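Local coordinates for protein DNA-dependent metalloprotease SPRTN (Homo sapiens, PDB 6MDX) that cleaves covalent DNA-protein cross-links during DNA synthesis as a DNA-dependent zinc metalloprotease, represented here by its SprT-like protease and zinc-binding domains, at residues A[136-141]-A[157-162]; A[41-46]-A[63-68]; A[45-50]-A[148-153]. One frame throughout, in Å; residues are numbered along the deposited sequence.

Contact 1 of 3, residues A[136-141]-A[157-162]. With ZN (zinc ion), chain F; EDO (1,2-ethanediol), chain C; nucleotides of chain B.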
# COMPACT_ATOMS: atom_id res chain seq x y z
N HIS A 136 6.13 -14.55 -4.96
CA HIS A 136 6.74 -14.87 -3.70
C HIS A 136 7.29 -13.57 -3.08
O HIS A 136 8.14 -12.92 -3.71
CB HIS A 136 7.86 -15.89 -3.89
CG HIS A 136 7.35 -17.16 -4.50
ND1 HIS A 136 6.84 -18.14 -3.73
CD2 HIS A 136 7.24 -17.55 -5.79
CE1 HIS A 136 6.43 -19.13 -4.51
NE2 HIS A 136 6.61 -18.78 -5.76
N TRP A 137 6.71 -13.19 -1.94
CA TRP A 137 6.97 -11.83 -1.35
C TRP A 137 7.52 -12.00 0.04
O TRP A 137 7.06 -12.78 0.85
CB TRP A 137 5.73 -10.97 -1.22
CG TRP A 137 5.02 -10.62 -2.48
CD1 TRP A 137 5.22 -11.02 -3.76
CD2 TRP A 137 3.97 -9.64 -2.53
NE1 TRP A 137 4.32 -10.41 -4.60
CE2 TRP A 137 3.57 -9.53 -3.88
CE3 TRP A 137 3.39 -8.82 -1.56
CZ2 TRP A 137 2.58 -8.65 -4.29
CZ3 TRP A 137 2.39 -7.96 -1.97
CH2 TRP A 137 2.00 -7.87 -3.30
N TRP A 138 8.57 -11.20 0.32
CA TRP A 138 9.07 -11.03 1.66
C TRP A 138 9.11 -9.54 1.97
O TRP A 138 9.25 -8.75 1.06
CB TRP A 138 10.52 -11.55 1.80
CG TRP A 138 10.69 -13.02 1.56
CD1 TRP A 138 10.83 -13.96 2.54
CD2 TRP A 138 10.68 -13.72 0.31
NE1 TRP A 138 10.95 -15.20 1.98
CE2 TRP A 138 10.89 -15.09 0.63
CE3 TRP A 138 10.59 -13.37 -1.03
CZ2 TRP A 138 10.93 -16.08 -0.37
CZ3 TRP A 138 10.71 -14.33 -2.01
CH2 TRP A 138 10.86 -15.68 -1.67
N ARG A 139 9.00 -9.21 3.26
CA ARG A 139 9.30 -7.83 3.71
C ARG A 139 10.30 -7.90 4.86
O ARG A 139 10.19 -8.70 5.80
CB ARG A 139 8.03 -7.02 4.02
CG ARG A 139 8.34 -5.52 4.13
CD ARG A 139 7.18 -4.62 4.49
NE ARG A 139 7.50 -3.25 4.18
CZ ARG A 139 6.74 -2.21 4.48
NH1 ARG A 139 5.60 -2.38 5.13
NH2 ARG A 139 7.11 -1.00 4.11
N CYS A 140 11.34 -7.08 4.74
CA CYS A 140 12.24 -6.82 5.87
C CYS A 140 11.45 -6.13 6.99
O CYS A 140 10.67 -5.22 6.74
CB CYS A 140 13.42 -5.95 5.48
SG CYS A 140 14.67 -5.79 6.78
N ASN A 141 11.65 -6.60 8.22
CA ASN A 141 11.05 -5.99 9.41
C ASN A 141 12.05 -5.01 10.05
O ASN A 141 11.95 -4.73 11.25
CB ASN A 141 10.63 -7.04 10.43
CG ASN A 141 11.81 -7.70 11.10
OD1 ASN A 141 12.96 -7.35 10.83
ND2 ASN A 141 11.53 -8.66 11.98
N ALA A 157 9.77 -14.50 -8.73
CA ALA A 157 8.94 -15.50 -9.52
C ALA A 157 9.27 -16.93 -9.07
O ALA A 157 8.59 -17.85 -9.50
CB ALA A 157 9.17 -15.30 -11.00
N THR A 158 10.22 -17.09 -8.16
CA THR A 158 10.51 -18.37 -7.57
C THR A 158 10.67 -18.24 -6.07
O THR A 158 10.99 -17.13 -5.52
CB THR A 158 11.79 -19.00 -8.16
OG1 THR A 158 12.93 -18.33 -7.62
CG2 THR A 158 11.84 -18.95 -9.67
N ASN A 159 10.48 -19.37 -5.40
CA ASN A 159 10.50 -19.44 -3.97
C ASN A 159 11.93 -19.54 -3.44
O ASN A 159 12.40 -20.60 -2.97
CB ASN A 159 9.63 -20.56 -3.42
CG ASN A 159 9.69 -20.67 -1.92
OD1 ASN A 159 9.96 -19.68 -1.22
ND2 ASN A 159 9.45 -21.86 -1.40
N ARG A 160 12.66 -18.43 -3.53
CA ARG A 160 14.04 -18.38 -3.09
C ARG A 160 14.23 -17.15 -2.18
O ARG A 160 14.20 -16.04 -2.72
CB ARG A 160 14.98 -18.31 -4.28
CG ARG A 160 16.43 -18.26 -3.83
CD ARG A 160 17.39 -18.76 -4.87
NE ARG A 160 17.41 -20.20 -5.05
CZ ARG A 160 18.51 -20.89 -5.31
NH1 ARG A 160 18.42 -22.09 -5.87
NH2 ARG A 160 19.69 -20.37 -5.03
N GLU A 161 14.36 -17.35 -0.87
CA GLU A 161 14.38 -16.21 0.08
C GLU A 161 15.68 -15.44 -0.08
O GLU A 161 16.71 -15.95 -0.52
CB GLU A 161 14.19 -16.62 1.54
CG GLU A 161 15.40 -17.22 2.22
CD GLU A 161 15.16 -17.72 3.65
OE1 GLU A 161 14.38 -18.66 3.79
OE2 GLU A 161 15.76 -17.16 4.61
N PRO A 162 15.66 -14.13 0.24
CA PRO A 162 16.89 -13.36 0.23
C PRO A 162 17.97 -14.02 1.10
O PRO A 162 17.68 -14.52 2.21
CB PRO A 162 16.50 -12.05 0.86
CG PRO A 162 15.03 -11.94 0.56
CD PRO A 162 14.47 -13.34 0.60
ZN ZN F . 16.16 -4.34 5.81
C1 EDO C . 3.86 -6.17 4.74
O1 EDO C . 3.18 -6.07 3.49
C2 EDO C . 3.43 -4.92 5.46
O2 EDO C . 4.21 -4.60 6.58
OP3 DC B 1 12.39 -14.57 -9.34
P DC B 1 12.15 -13.21 -10.17
OP1 DC B 1 12.54 -13.57 -11.56
OP2 DC B 1 10.83 -12.60 -9.92
O5' DC B 1 13.30 -12.22 -9.64
C5' DC B 1 14.50 -12.75 -9.02
C4' DC B 1 15.57 -11.70 -8.81
O4' DC B 1 16.59 -11.79 -9.85
C3' DC B 1 15.13 -10.24 -8.82
O3' DC B 1 16.01 -9.48 -7.99
C2' DC B 1 15.38 -9.82 -10.26
C1' DC B 1 16.67 -10.56 -10.57
N1 DC B 1 16.87 -10.88 -11.99
C2 DC B 1 17.40 -9.92 -12.85
O2 DC B 1 17.71 -8.80 -12.39
N3 DC B 1 17.58 -10.23 -14.16
C4 DC B 1 17.22 -11.43 -14.62
N4 DC B 1 17.40 -11.68 -15.92
C5 DC B 1 16.67 -12.43 -13.76
C6 DC B 1 16.49 -12.10 -12.47
O HOH W 1 6.96 -19.88 -8.49
O HOH W 2 11.31 -17.66 3.51
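His-136 and Asn-159 bring the two backbones closest, CA to CA 5.9 Å, where the start of strand 137-140 meets an irregular loop; Asn-159 centres an inverse gamma turn, and no direct hydrogen bond joins 136-141 to 157-162. The imidazole of His-136 lies against this turn. Asn-159 CB sits over the face of the His-136 ring, 3.9 Å from the centroid and 25° off the normal, a CH-pi contact, and the amide plane of Asn-159 is nearly parallel to the ring. At the ring edge NE2 shares a water with Ala-157 O, while ND1 is hydrogen-bonded to Lys-182. Two residues on, the indole of Trp-138 is held beside its own backbone N, anti to the carbonyl carbon (chi1 -64°), and spreads flat against Glu-161 and Pro-162. Pro-162 CD stands over the five-membered ring, 3.9 Å from its centroid and 11° off the normal. Glu-161 CA comes to 3.5 Å from Trp-138 CZ2, and Glu-161 CB is 3.6 Å from Trp-138 NE1. In the indole plane that NE1 donates to a second water at 2.9 Å, which in turn donates to Glu-161 OE1. Farther along the strand Cys-140 SG binds zinc together with Cys-144, His-172 and Cys-176. The loop thus adheres by C-H groups over two aromatic faces, with a water at the polar edge of each ring. Its backbone N-H at Ala-157 makes a weak bond to OP3 of the 5'-terminal phosphate, so within the zinc-binding domain the same loop packs on strand 137-140 and borders the nucleic acid.

Contact 2 of 3, residues A[41-46]-A[63-68]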
# COMPACT_ATOMS: atom_id res chain seq x y z
N TRP A 41 3.77 10.59 -3.08
CA TRP A 41 4.16 9.88 -4.25
C TRP A 41 5.59 9.39 -4.09
O TRP A 41 6.44 10.03 -3.45
CB TRP A 41 4.09 10.75 -5.48
CG TRP A 41 2.72 11.13 -5.94
CD1 TRP A 41 2.13 12.36 -5.81
CD2 TRP A 41 1.78 10.32 -6.64
NE1 TRP A 41 0.89 12.36 -6.40
CE2 TRP A 41 0.65 11.12 -6.90
CE3 TRP A 41 1.76 8.98 -7.03
CZ2 TRP A 41 -0.48 10.60 -7.54
CZ3 TRP A 41 0.68 8.49 -7.73
CH2 TRP A 41 -0.43 9.29 -7.95
N SER A 42 5.83 8.22 -4.70
CA SER A 42 7.19 7.71 -4.92
C SER A 42 7.43 7.68 -6.43
O SER A 42 6.68 7.04 -7.15
CB SER A 42 7.36 6.39 -4.29
OG SER A 42 8.60 5.84 -4.73
N VAL A 43 8.48 8.32 -6.93
CA VAL A 43 8.65 8.35 -8.40
C VAL A 43 9.42 7.10 -8.87
O VAL A 43 9.29 6.76 -10.05
CB VAL A 43 9.31 9.64 -8.93
CG1 VAL A 43 8.56 10.88 -8.47
CG2 VAL A 43 10.78 9.71 -8.55
N ARG A 44 10.14 6.40 -8.00
CA ARG A 44 10.84 5.19 -8.45
C ARG A 44 10.25 3.86 -8.01
O ARG A 44 10.71 2.79 -8.47
CB ARG A 44 12.30 5.14 -7.99
CG ARG A 44 13.23 6.07 -8.74
CD ARG A 44 14.63 5.99 -8.10
NE ARG A 44 15.28 4.68 -8.21
CZ ARG A 44 16.29 4.29 -7.45
NH1 ARG A 44 16.74 5.09 -6.49
NH2 ARG A 44 16.87 3.12 -7.69
N MSE A 45 9.28 3.85 -7.08
CA MSE A 45 8.71 2.63 -6.61
C MSE A 45 7.94 1.97 -7.75
O MSE A 45 7.02 2.58 -8.28
CB MSE A 45 7.77 2.81 -5.40
CG MSE A 45 7.31 1.44 -4.91
SE MSE A 45 6.39 1.62 -3.19
CE MSE A 45 4.85 2.61 -3.79
N THR A 46 8.35 0.75 -8.11
CA THR A 46 7.64 -0.08 -9.10
C THR A 46 7.28 -1.46 -8.55
O THR A 46 6.47 -2.16 -9.18
CB THR A 46 8.48 -0.30 -10.37
OG1 THR A 46 9.65 -1.03 -10.00
CG2 THR A 46 8.84 1.01 -11.02
N LEU A 63 2.64 6.02 -2.62
CA LEU A 63 1.97 5.55 -3.82
C LEU A 63 2.91 5.62 -5.02
O LEU A 63 3.62 6.60 -5.18
CB LEU A 63 0.76 6.44 -4.06
CG LEU A 63 -0.27 6.37 -2.94
CD1 LEU A 63 -1.33 7.38 -3.18
CD2 LEU A 63 -0.88 4.97 -2.85
N SER A 64 2.85 4.60 -5.87
CA SER A 64 3.71 4.51 -7.06
C SER A 64 3.24 5.45 -8.17
O SER A 64 2.25 5.21 -8.83
CB SER A 64 3.76 3.08 -7.54
OG SER A 64 4.49 3.01 -8.76
N GLU A 65 4.04 6.47 -8.46
CA GLU A 65 3.77 7.30 -9.60
C GLU A 65 3.91 6.47 -10.88
O GLU A 65 3.05 6.53 -11.74
CB GLU A 65 4.69 8.51 -9.58
CG GLU A 65 4.24 9.61 -10.51
CD GLU A 65 5.24 10.75 -10.58
OE1 GLU A 65 5.18 11.65 -9.71
OE2 GLU A 65 6.11 10.71 -11.48
N PRO A 66 4.97 5.66 -11.09
CA PRO A 66 5.06 4.89 -12.34
C PRO A 66 3.85 3.98 -12.55
O PRO A 66 3.33 3.88 -13.72
CB PRO A 66 6.35 4.06 -12.17
CG PRO A 66 7.15 4.80 -11.14
CD PRO A 66 6.13 5.41 -10.22
N LEU A 67 3.32 3.35 -11.48
CA LEU A 67 2.23 2.39 -11.66
C LEU A 67 0.88 3.09 -11.73
O LEU A 67 -0.00 2.51 -12.37
CB LEU A 67 2.20 1.33 -10.57
CG LEU A 67 3.38 0.38 -10.55
CD1 LEU A 67 3.33 -0.59 -9.38
CD2 LEU A 67 3.49 -0.36 -11.88
N LEU A 68 0.69 4.23 -11.06
CA LEU A 68 -0.67 4.82 -10.92
C LEU A 68 -0.94 6.07 -11.75
O LEU A 68 -2.13 6.33 -12.01
CB LEU A 68 -0.94 5.10 -9.43
CG LEU A 68 -1.00 3.87 -8.54
CD1 LEU A 68 -1.06 4.28 -7.08
CD2 LEU A 68 -2.20 2.98 -8.87
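Trp-41 and Leu-63 pair as neighbours in parallel strands, followed by Ser-42 and Ser-64. From CB, near Leu-63 O, the Trp-41 side chain turns its six-membered ring toward the other strand: CE3 lies 3.7 Å from Glu-65 CA and also touches Leu-63 CB, and CZ3 comes within 3.8 Å of Ser-64 O, which lies at the ring edge with Leu-68 CB. Two nearly straight backbone bonds fix the register, Ser-42 N to Leu-63 O at 2.8 Å and Glu-65 N to Ser-42 O at 3.0 Å. Ser-64 OG then works twice: it donates to Met-45 O at 2.6 Å and accepts from Leu-67 N at 3.0 Å, capping the helix; with OG anti to the backbone N (chi1 175°), it reaches both. The methyl CE of Met-45, a selenomethionine, folds back to 3.5 Å from Ser-64 N through a bend at its last torsion. Ser-42 OG accepts from Met-45 N in an ST motif that shapes the turn leaving its strand. Behind the pair, helix 73-91, which carries the catalytic HExxH residues, packs on Trp-41 and Leu-63. The arrangement is a parallel strand pair whose central strand runs straight into an N-capped helix, part of the SprT-like metalloprotease fold beside its active site.

Contact 3 of 3, residues A[45-50]-A[148-153]. With EDO (1,2-ethanediol), chain C; nucleotides of chain B.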
# COMPACT_ATOMS: atom_id res chain seq x y z
N MSE A 45 9.28 3.85 -7.08
CA MSE A 45 8.71 2.63 -6.61
C MSE A 45 7.94 1.97 -7.75
O MSE A 45 7.02 2.58 -8.28
CB MSE A 45 7.77 2.81 -5.40
CG MSE A 45 7.31 1.44 -4.91
SE MSE A 45 6.39 1.62 -3.19
CE MSE A 45 4.85 2.61 -3.79
N THR A 46 8.35 0.75 -8.11
CA THR A 46 7.64 -0.08 -9.10
C THR A 46 7.28 -1.46 -8.55
O THR A 46 6.47 -2.16 -9.18
CB THR A 46 8.48 -0.30 -10.37
OG1 THR A 46 9.65 -1.03 -10.00
CG2 THR A 46 8.84 1.01 -11.02
N LEU A 47 7.81 -1.89 -7.38
CA LEU A 47 7.57 -3.21 -6.88
C LEU A 47 6.14 -3.34 -6.33
O LEU A 47 5.61 -4.44 -6.27
CB LEU A 47 8.61 -3.47 -5.79
CG LEU A 47 8.98 -4.90 -5.49
CD1 LEU A 47 9.42 -5.63 -6.76
CD2 LEU A 47 10.08 -4.93 -4.44
N CYS A 48 5.56 -2.23 -5.82
CA CYS A 48 4.28 -2.19 -5.21
C CYS A 48 3.57 -0.93 -5.70
O CYS A 48 4.21 0.05 -5.94
CB CYS A 48 4.36 -2.09 -3.67
SG CYS A 48 5.32 -3.37 -2.83
N ALA A 49 2.24 -0.99 -5.82
CA ALA A 49 1.45 0.21 -6.16
C ALA A 49 1.33 1.17 -4.96
O ALA A 49 1.27 2.38 -5.13
CB ALA A 49 0.08 -0.20 -6.65
N GLY A 50 1.26 0.58 -3.76
CA GLY A 50 1.15 1.33 -2.53
C GLY A 50 1.78 0.56 -1.40
O GLY A 50 1.75 -0.70 -1.41
N PRO A 148 13.38 4.02 0.30
CA PRO A 148 13.03 3.87 -1.10
C PRO A 148 14.17 3.18 -1.83
O PRO A 148 15.33 3.21 -1.35
CB PRO A 148 12.89 5.32 -1.56
CG PRO A 148 13.91 6.02 -0.72
CD PRO A 148 13.74 5.43 0.65
N PRO A 149 13.89 2.55 -3.00
CA PRO A 149 12.62 2.43 -3.67
C PRO A 149 11.86 1.12 -3.38
O PRO A 149 10.79 0.93 -3.98
CB PRO A 149 13.04 2.41 -5.14
CG PRO A 149 14.33 1.70 -5.13
CD PRO A 149 14.99 2.09 -3.83
N TYR A 150 12.42 0.24 -2.52
CA TYR A 150 11.81 -1.07 -2.28
C TYR A 150 11.01 -1.13 -0.99
O TYR A 150 10.16 -2.03 -0.78
CB TYR A 150 12.91 -2.14 -2.24
CG TYR A 150 13.72 -2.20 -3.50
CD1 TYR A 150 13.09 -2.46 -4.70
CD2 TYR A 150 15.05 -1.86 -3.50
CE1 TYR A 150 13.80 -2.45 -5.89
CE2 TYR A 150 15.78 -1.85 -4.68
CZ TYR A 150 15.15 -2.17 -5.87
OH TYR A 150 15.86 -2.17 -7.03
N TYR A 151 11.28 -0.23 -0.00
CA TYR A 151 10.56 -0.18 1.25
C TYR A 151 10.46 -1.54 1.95
O TYR A 151 9.45 -1.89 2.54
CB TYR A 151 9.18 0.44 1.02
CG TYR A 151 9.25 1.87 0.52
CD1 TYR A 151 9.52 2.91 1.40
CD2 TYR A 151 9.15 2.17 -0.81
CE1 TYR A 151 9.63 4.21 0.94
CE2 TYR A 151 9.25 3.47 -1.29
CZ TYR A 151 9.49 4.50 -0.41
OH TYR A 151 9.57 5.80 -0.87
N GLY A 152 11.58 -2.26 1.93
CA GLY A 152 11.71 -3.53 2.67
C GLY A 152 11.25 -4.76 1.89
O GLY A 152 11.45 -5.84 2.38
N TYR A 153 10.61 -4.57 0.74
CA TYR A 153 10.03 -5.74 -0.03
C TYR A 153 11.05 -6.39 -0.94
O TYR A 153 11.91 -5.73 -1.51
CB TYR A 153 8.84 -5.28 -0.87
CG TYR A 153 7.61 -4.96 -0.07
CD1 TYR A 153 6.71 -5.95 0.28
CD2 TYR A 153 7.32 -3.66 0.36
CE1 TYR A 153 5.60 -5.69 1.06
CE2 TYR A 153 6.23 -3.40 1.17
CZ TYR A 153 5.35 -4.40 1.50
OH TYR A 153 4.23 -4.16 2.27
C1 EDO C . 3.86 -6.17 4.74
O1 EDO C . 3.18 -6.07 3.49
C2 EDO C . 3.43 -4.92 5.46
O2 EDO C . 4.21 -4.60 6.58
P DC B 2 15.77 -9.43 -6.38
OP1 DC B 2 17.02 -9.94 -5.73
OP2 DC B 2 14.46 -10.07 -6.04
O5' DC B 2 15.79 -7.86 -6.04
C5' DC B 2 15.28 -6.82 -6.92
C4' DC B 2 16.08 -5.54 -6.76
O4' DC B 2 16.03 -5.07 -5.39
C3' DC B 2 17.56 -5.65 -7.12
O3' DC B 2 17.94 -4.61 -8.02
C2' DC B 2 18.29 -5.51 -5.79
C1' DC B 2 17.34 -4.64 -5.00
N1 DC B 2 17.43 -4.72 -3.53
C2 DC B 2 18.26 -3.80 -2.86
O2 DC B 2 18.96 -3.03 -3.53
N3 DC B 2 18.29 -3.81 -1.51
C4 DC B 2 17.52 -4.67 -0.83
N4 DC B 2 17.60 -4.65 0.50
C5 DC B 2 16.65 -5.59 -1.49
C6 DC B 2 16.63 -5.57 -2.83
O HOH W 3 10.39 -0.50 -6.39
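A type I' beta turn from Tyr-150 to Tyr-153, entered through a cis peptide before Pro-149, meets the loop that leads into strand 50-54, joining the protease sheet to a turn that also touches DNA. Leu-47 CD2 wedges against the turn, 3.8 Å from Tyr-153 CB and 3.9 Å from Tyr-150 CD1. Over one face of the Tyr-153 ring lies Cys-48 SG, 4.0 Å from the centroid and 17° off the normal; this sulfur is linked covalently to the N-methyl-lysine at position 155. Met-45 SE meets Tyr-151 more obliquely, 3.7 Å from CD2, in a Met-aromatic contact. A single water ties the backbones, accepting from Thr-46 N at 2.9 Å and donating to Pro-149 O at 2.8 Å. With CG beside the backbone N (chi1 -58°), the Tyr-150 ring swings back over Pro-149, whose CG sits over the centre of one face; on the opposite face O4' of the second nucleotide of DNA chain B stands 3.1 Å from CZ. Replacing Tyr-150 by an alanine would probably leave that deoxyribose without its aromatic support and Leu-47 CD2 without one of its walls. The two segments meet through sulfur, selenium, methyl and aromatic groups and carbon atoms set against backbone carbonyls, with polar linkage left to one bridging water, so the DNA-facing tyrosine rests on a largely apolar joint beside the protease sheet.

In the fold
Contact 2 is strand pairing inside the protease domain, with several buried residues and direct backbone hydrogen bonds; contact 1, its centre about 17 Å from that of the chain, is a more exposed loop laid on a strand of the same zinc-binding domain, gripped by CH-pi packing and water. Contact 3 stands between them. It shares Met-45 and Thr-46 with contact 2, and Ser-64 N approaches Ala-49 O at 2.8 Å, so loop 45-50 and the end of strand 59-64 serve both. Arg-139 of contact 1 is hydrogen-bonded to Tyr-151 O. Contacts 1 and 3 border the DNA, by a weak N-H bond and an aromatic face; contact 2 stays about 8 Å away at nearest atoms.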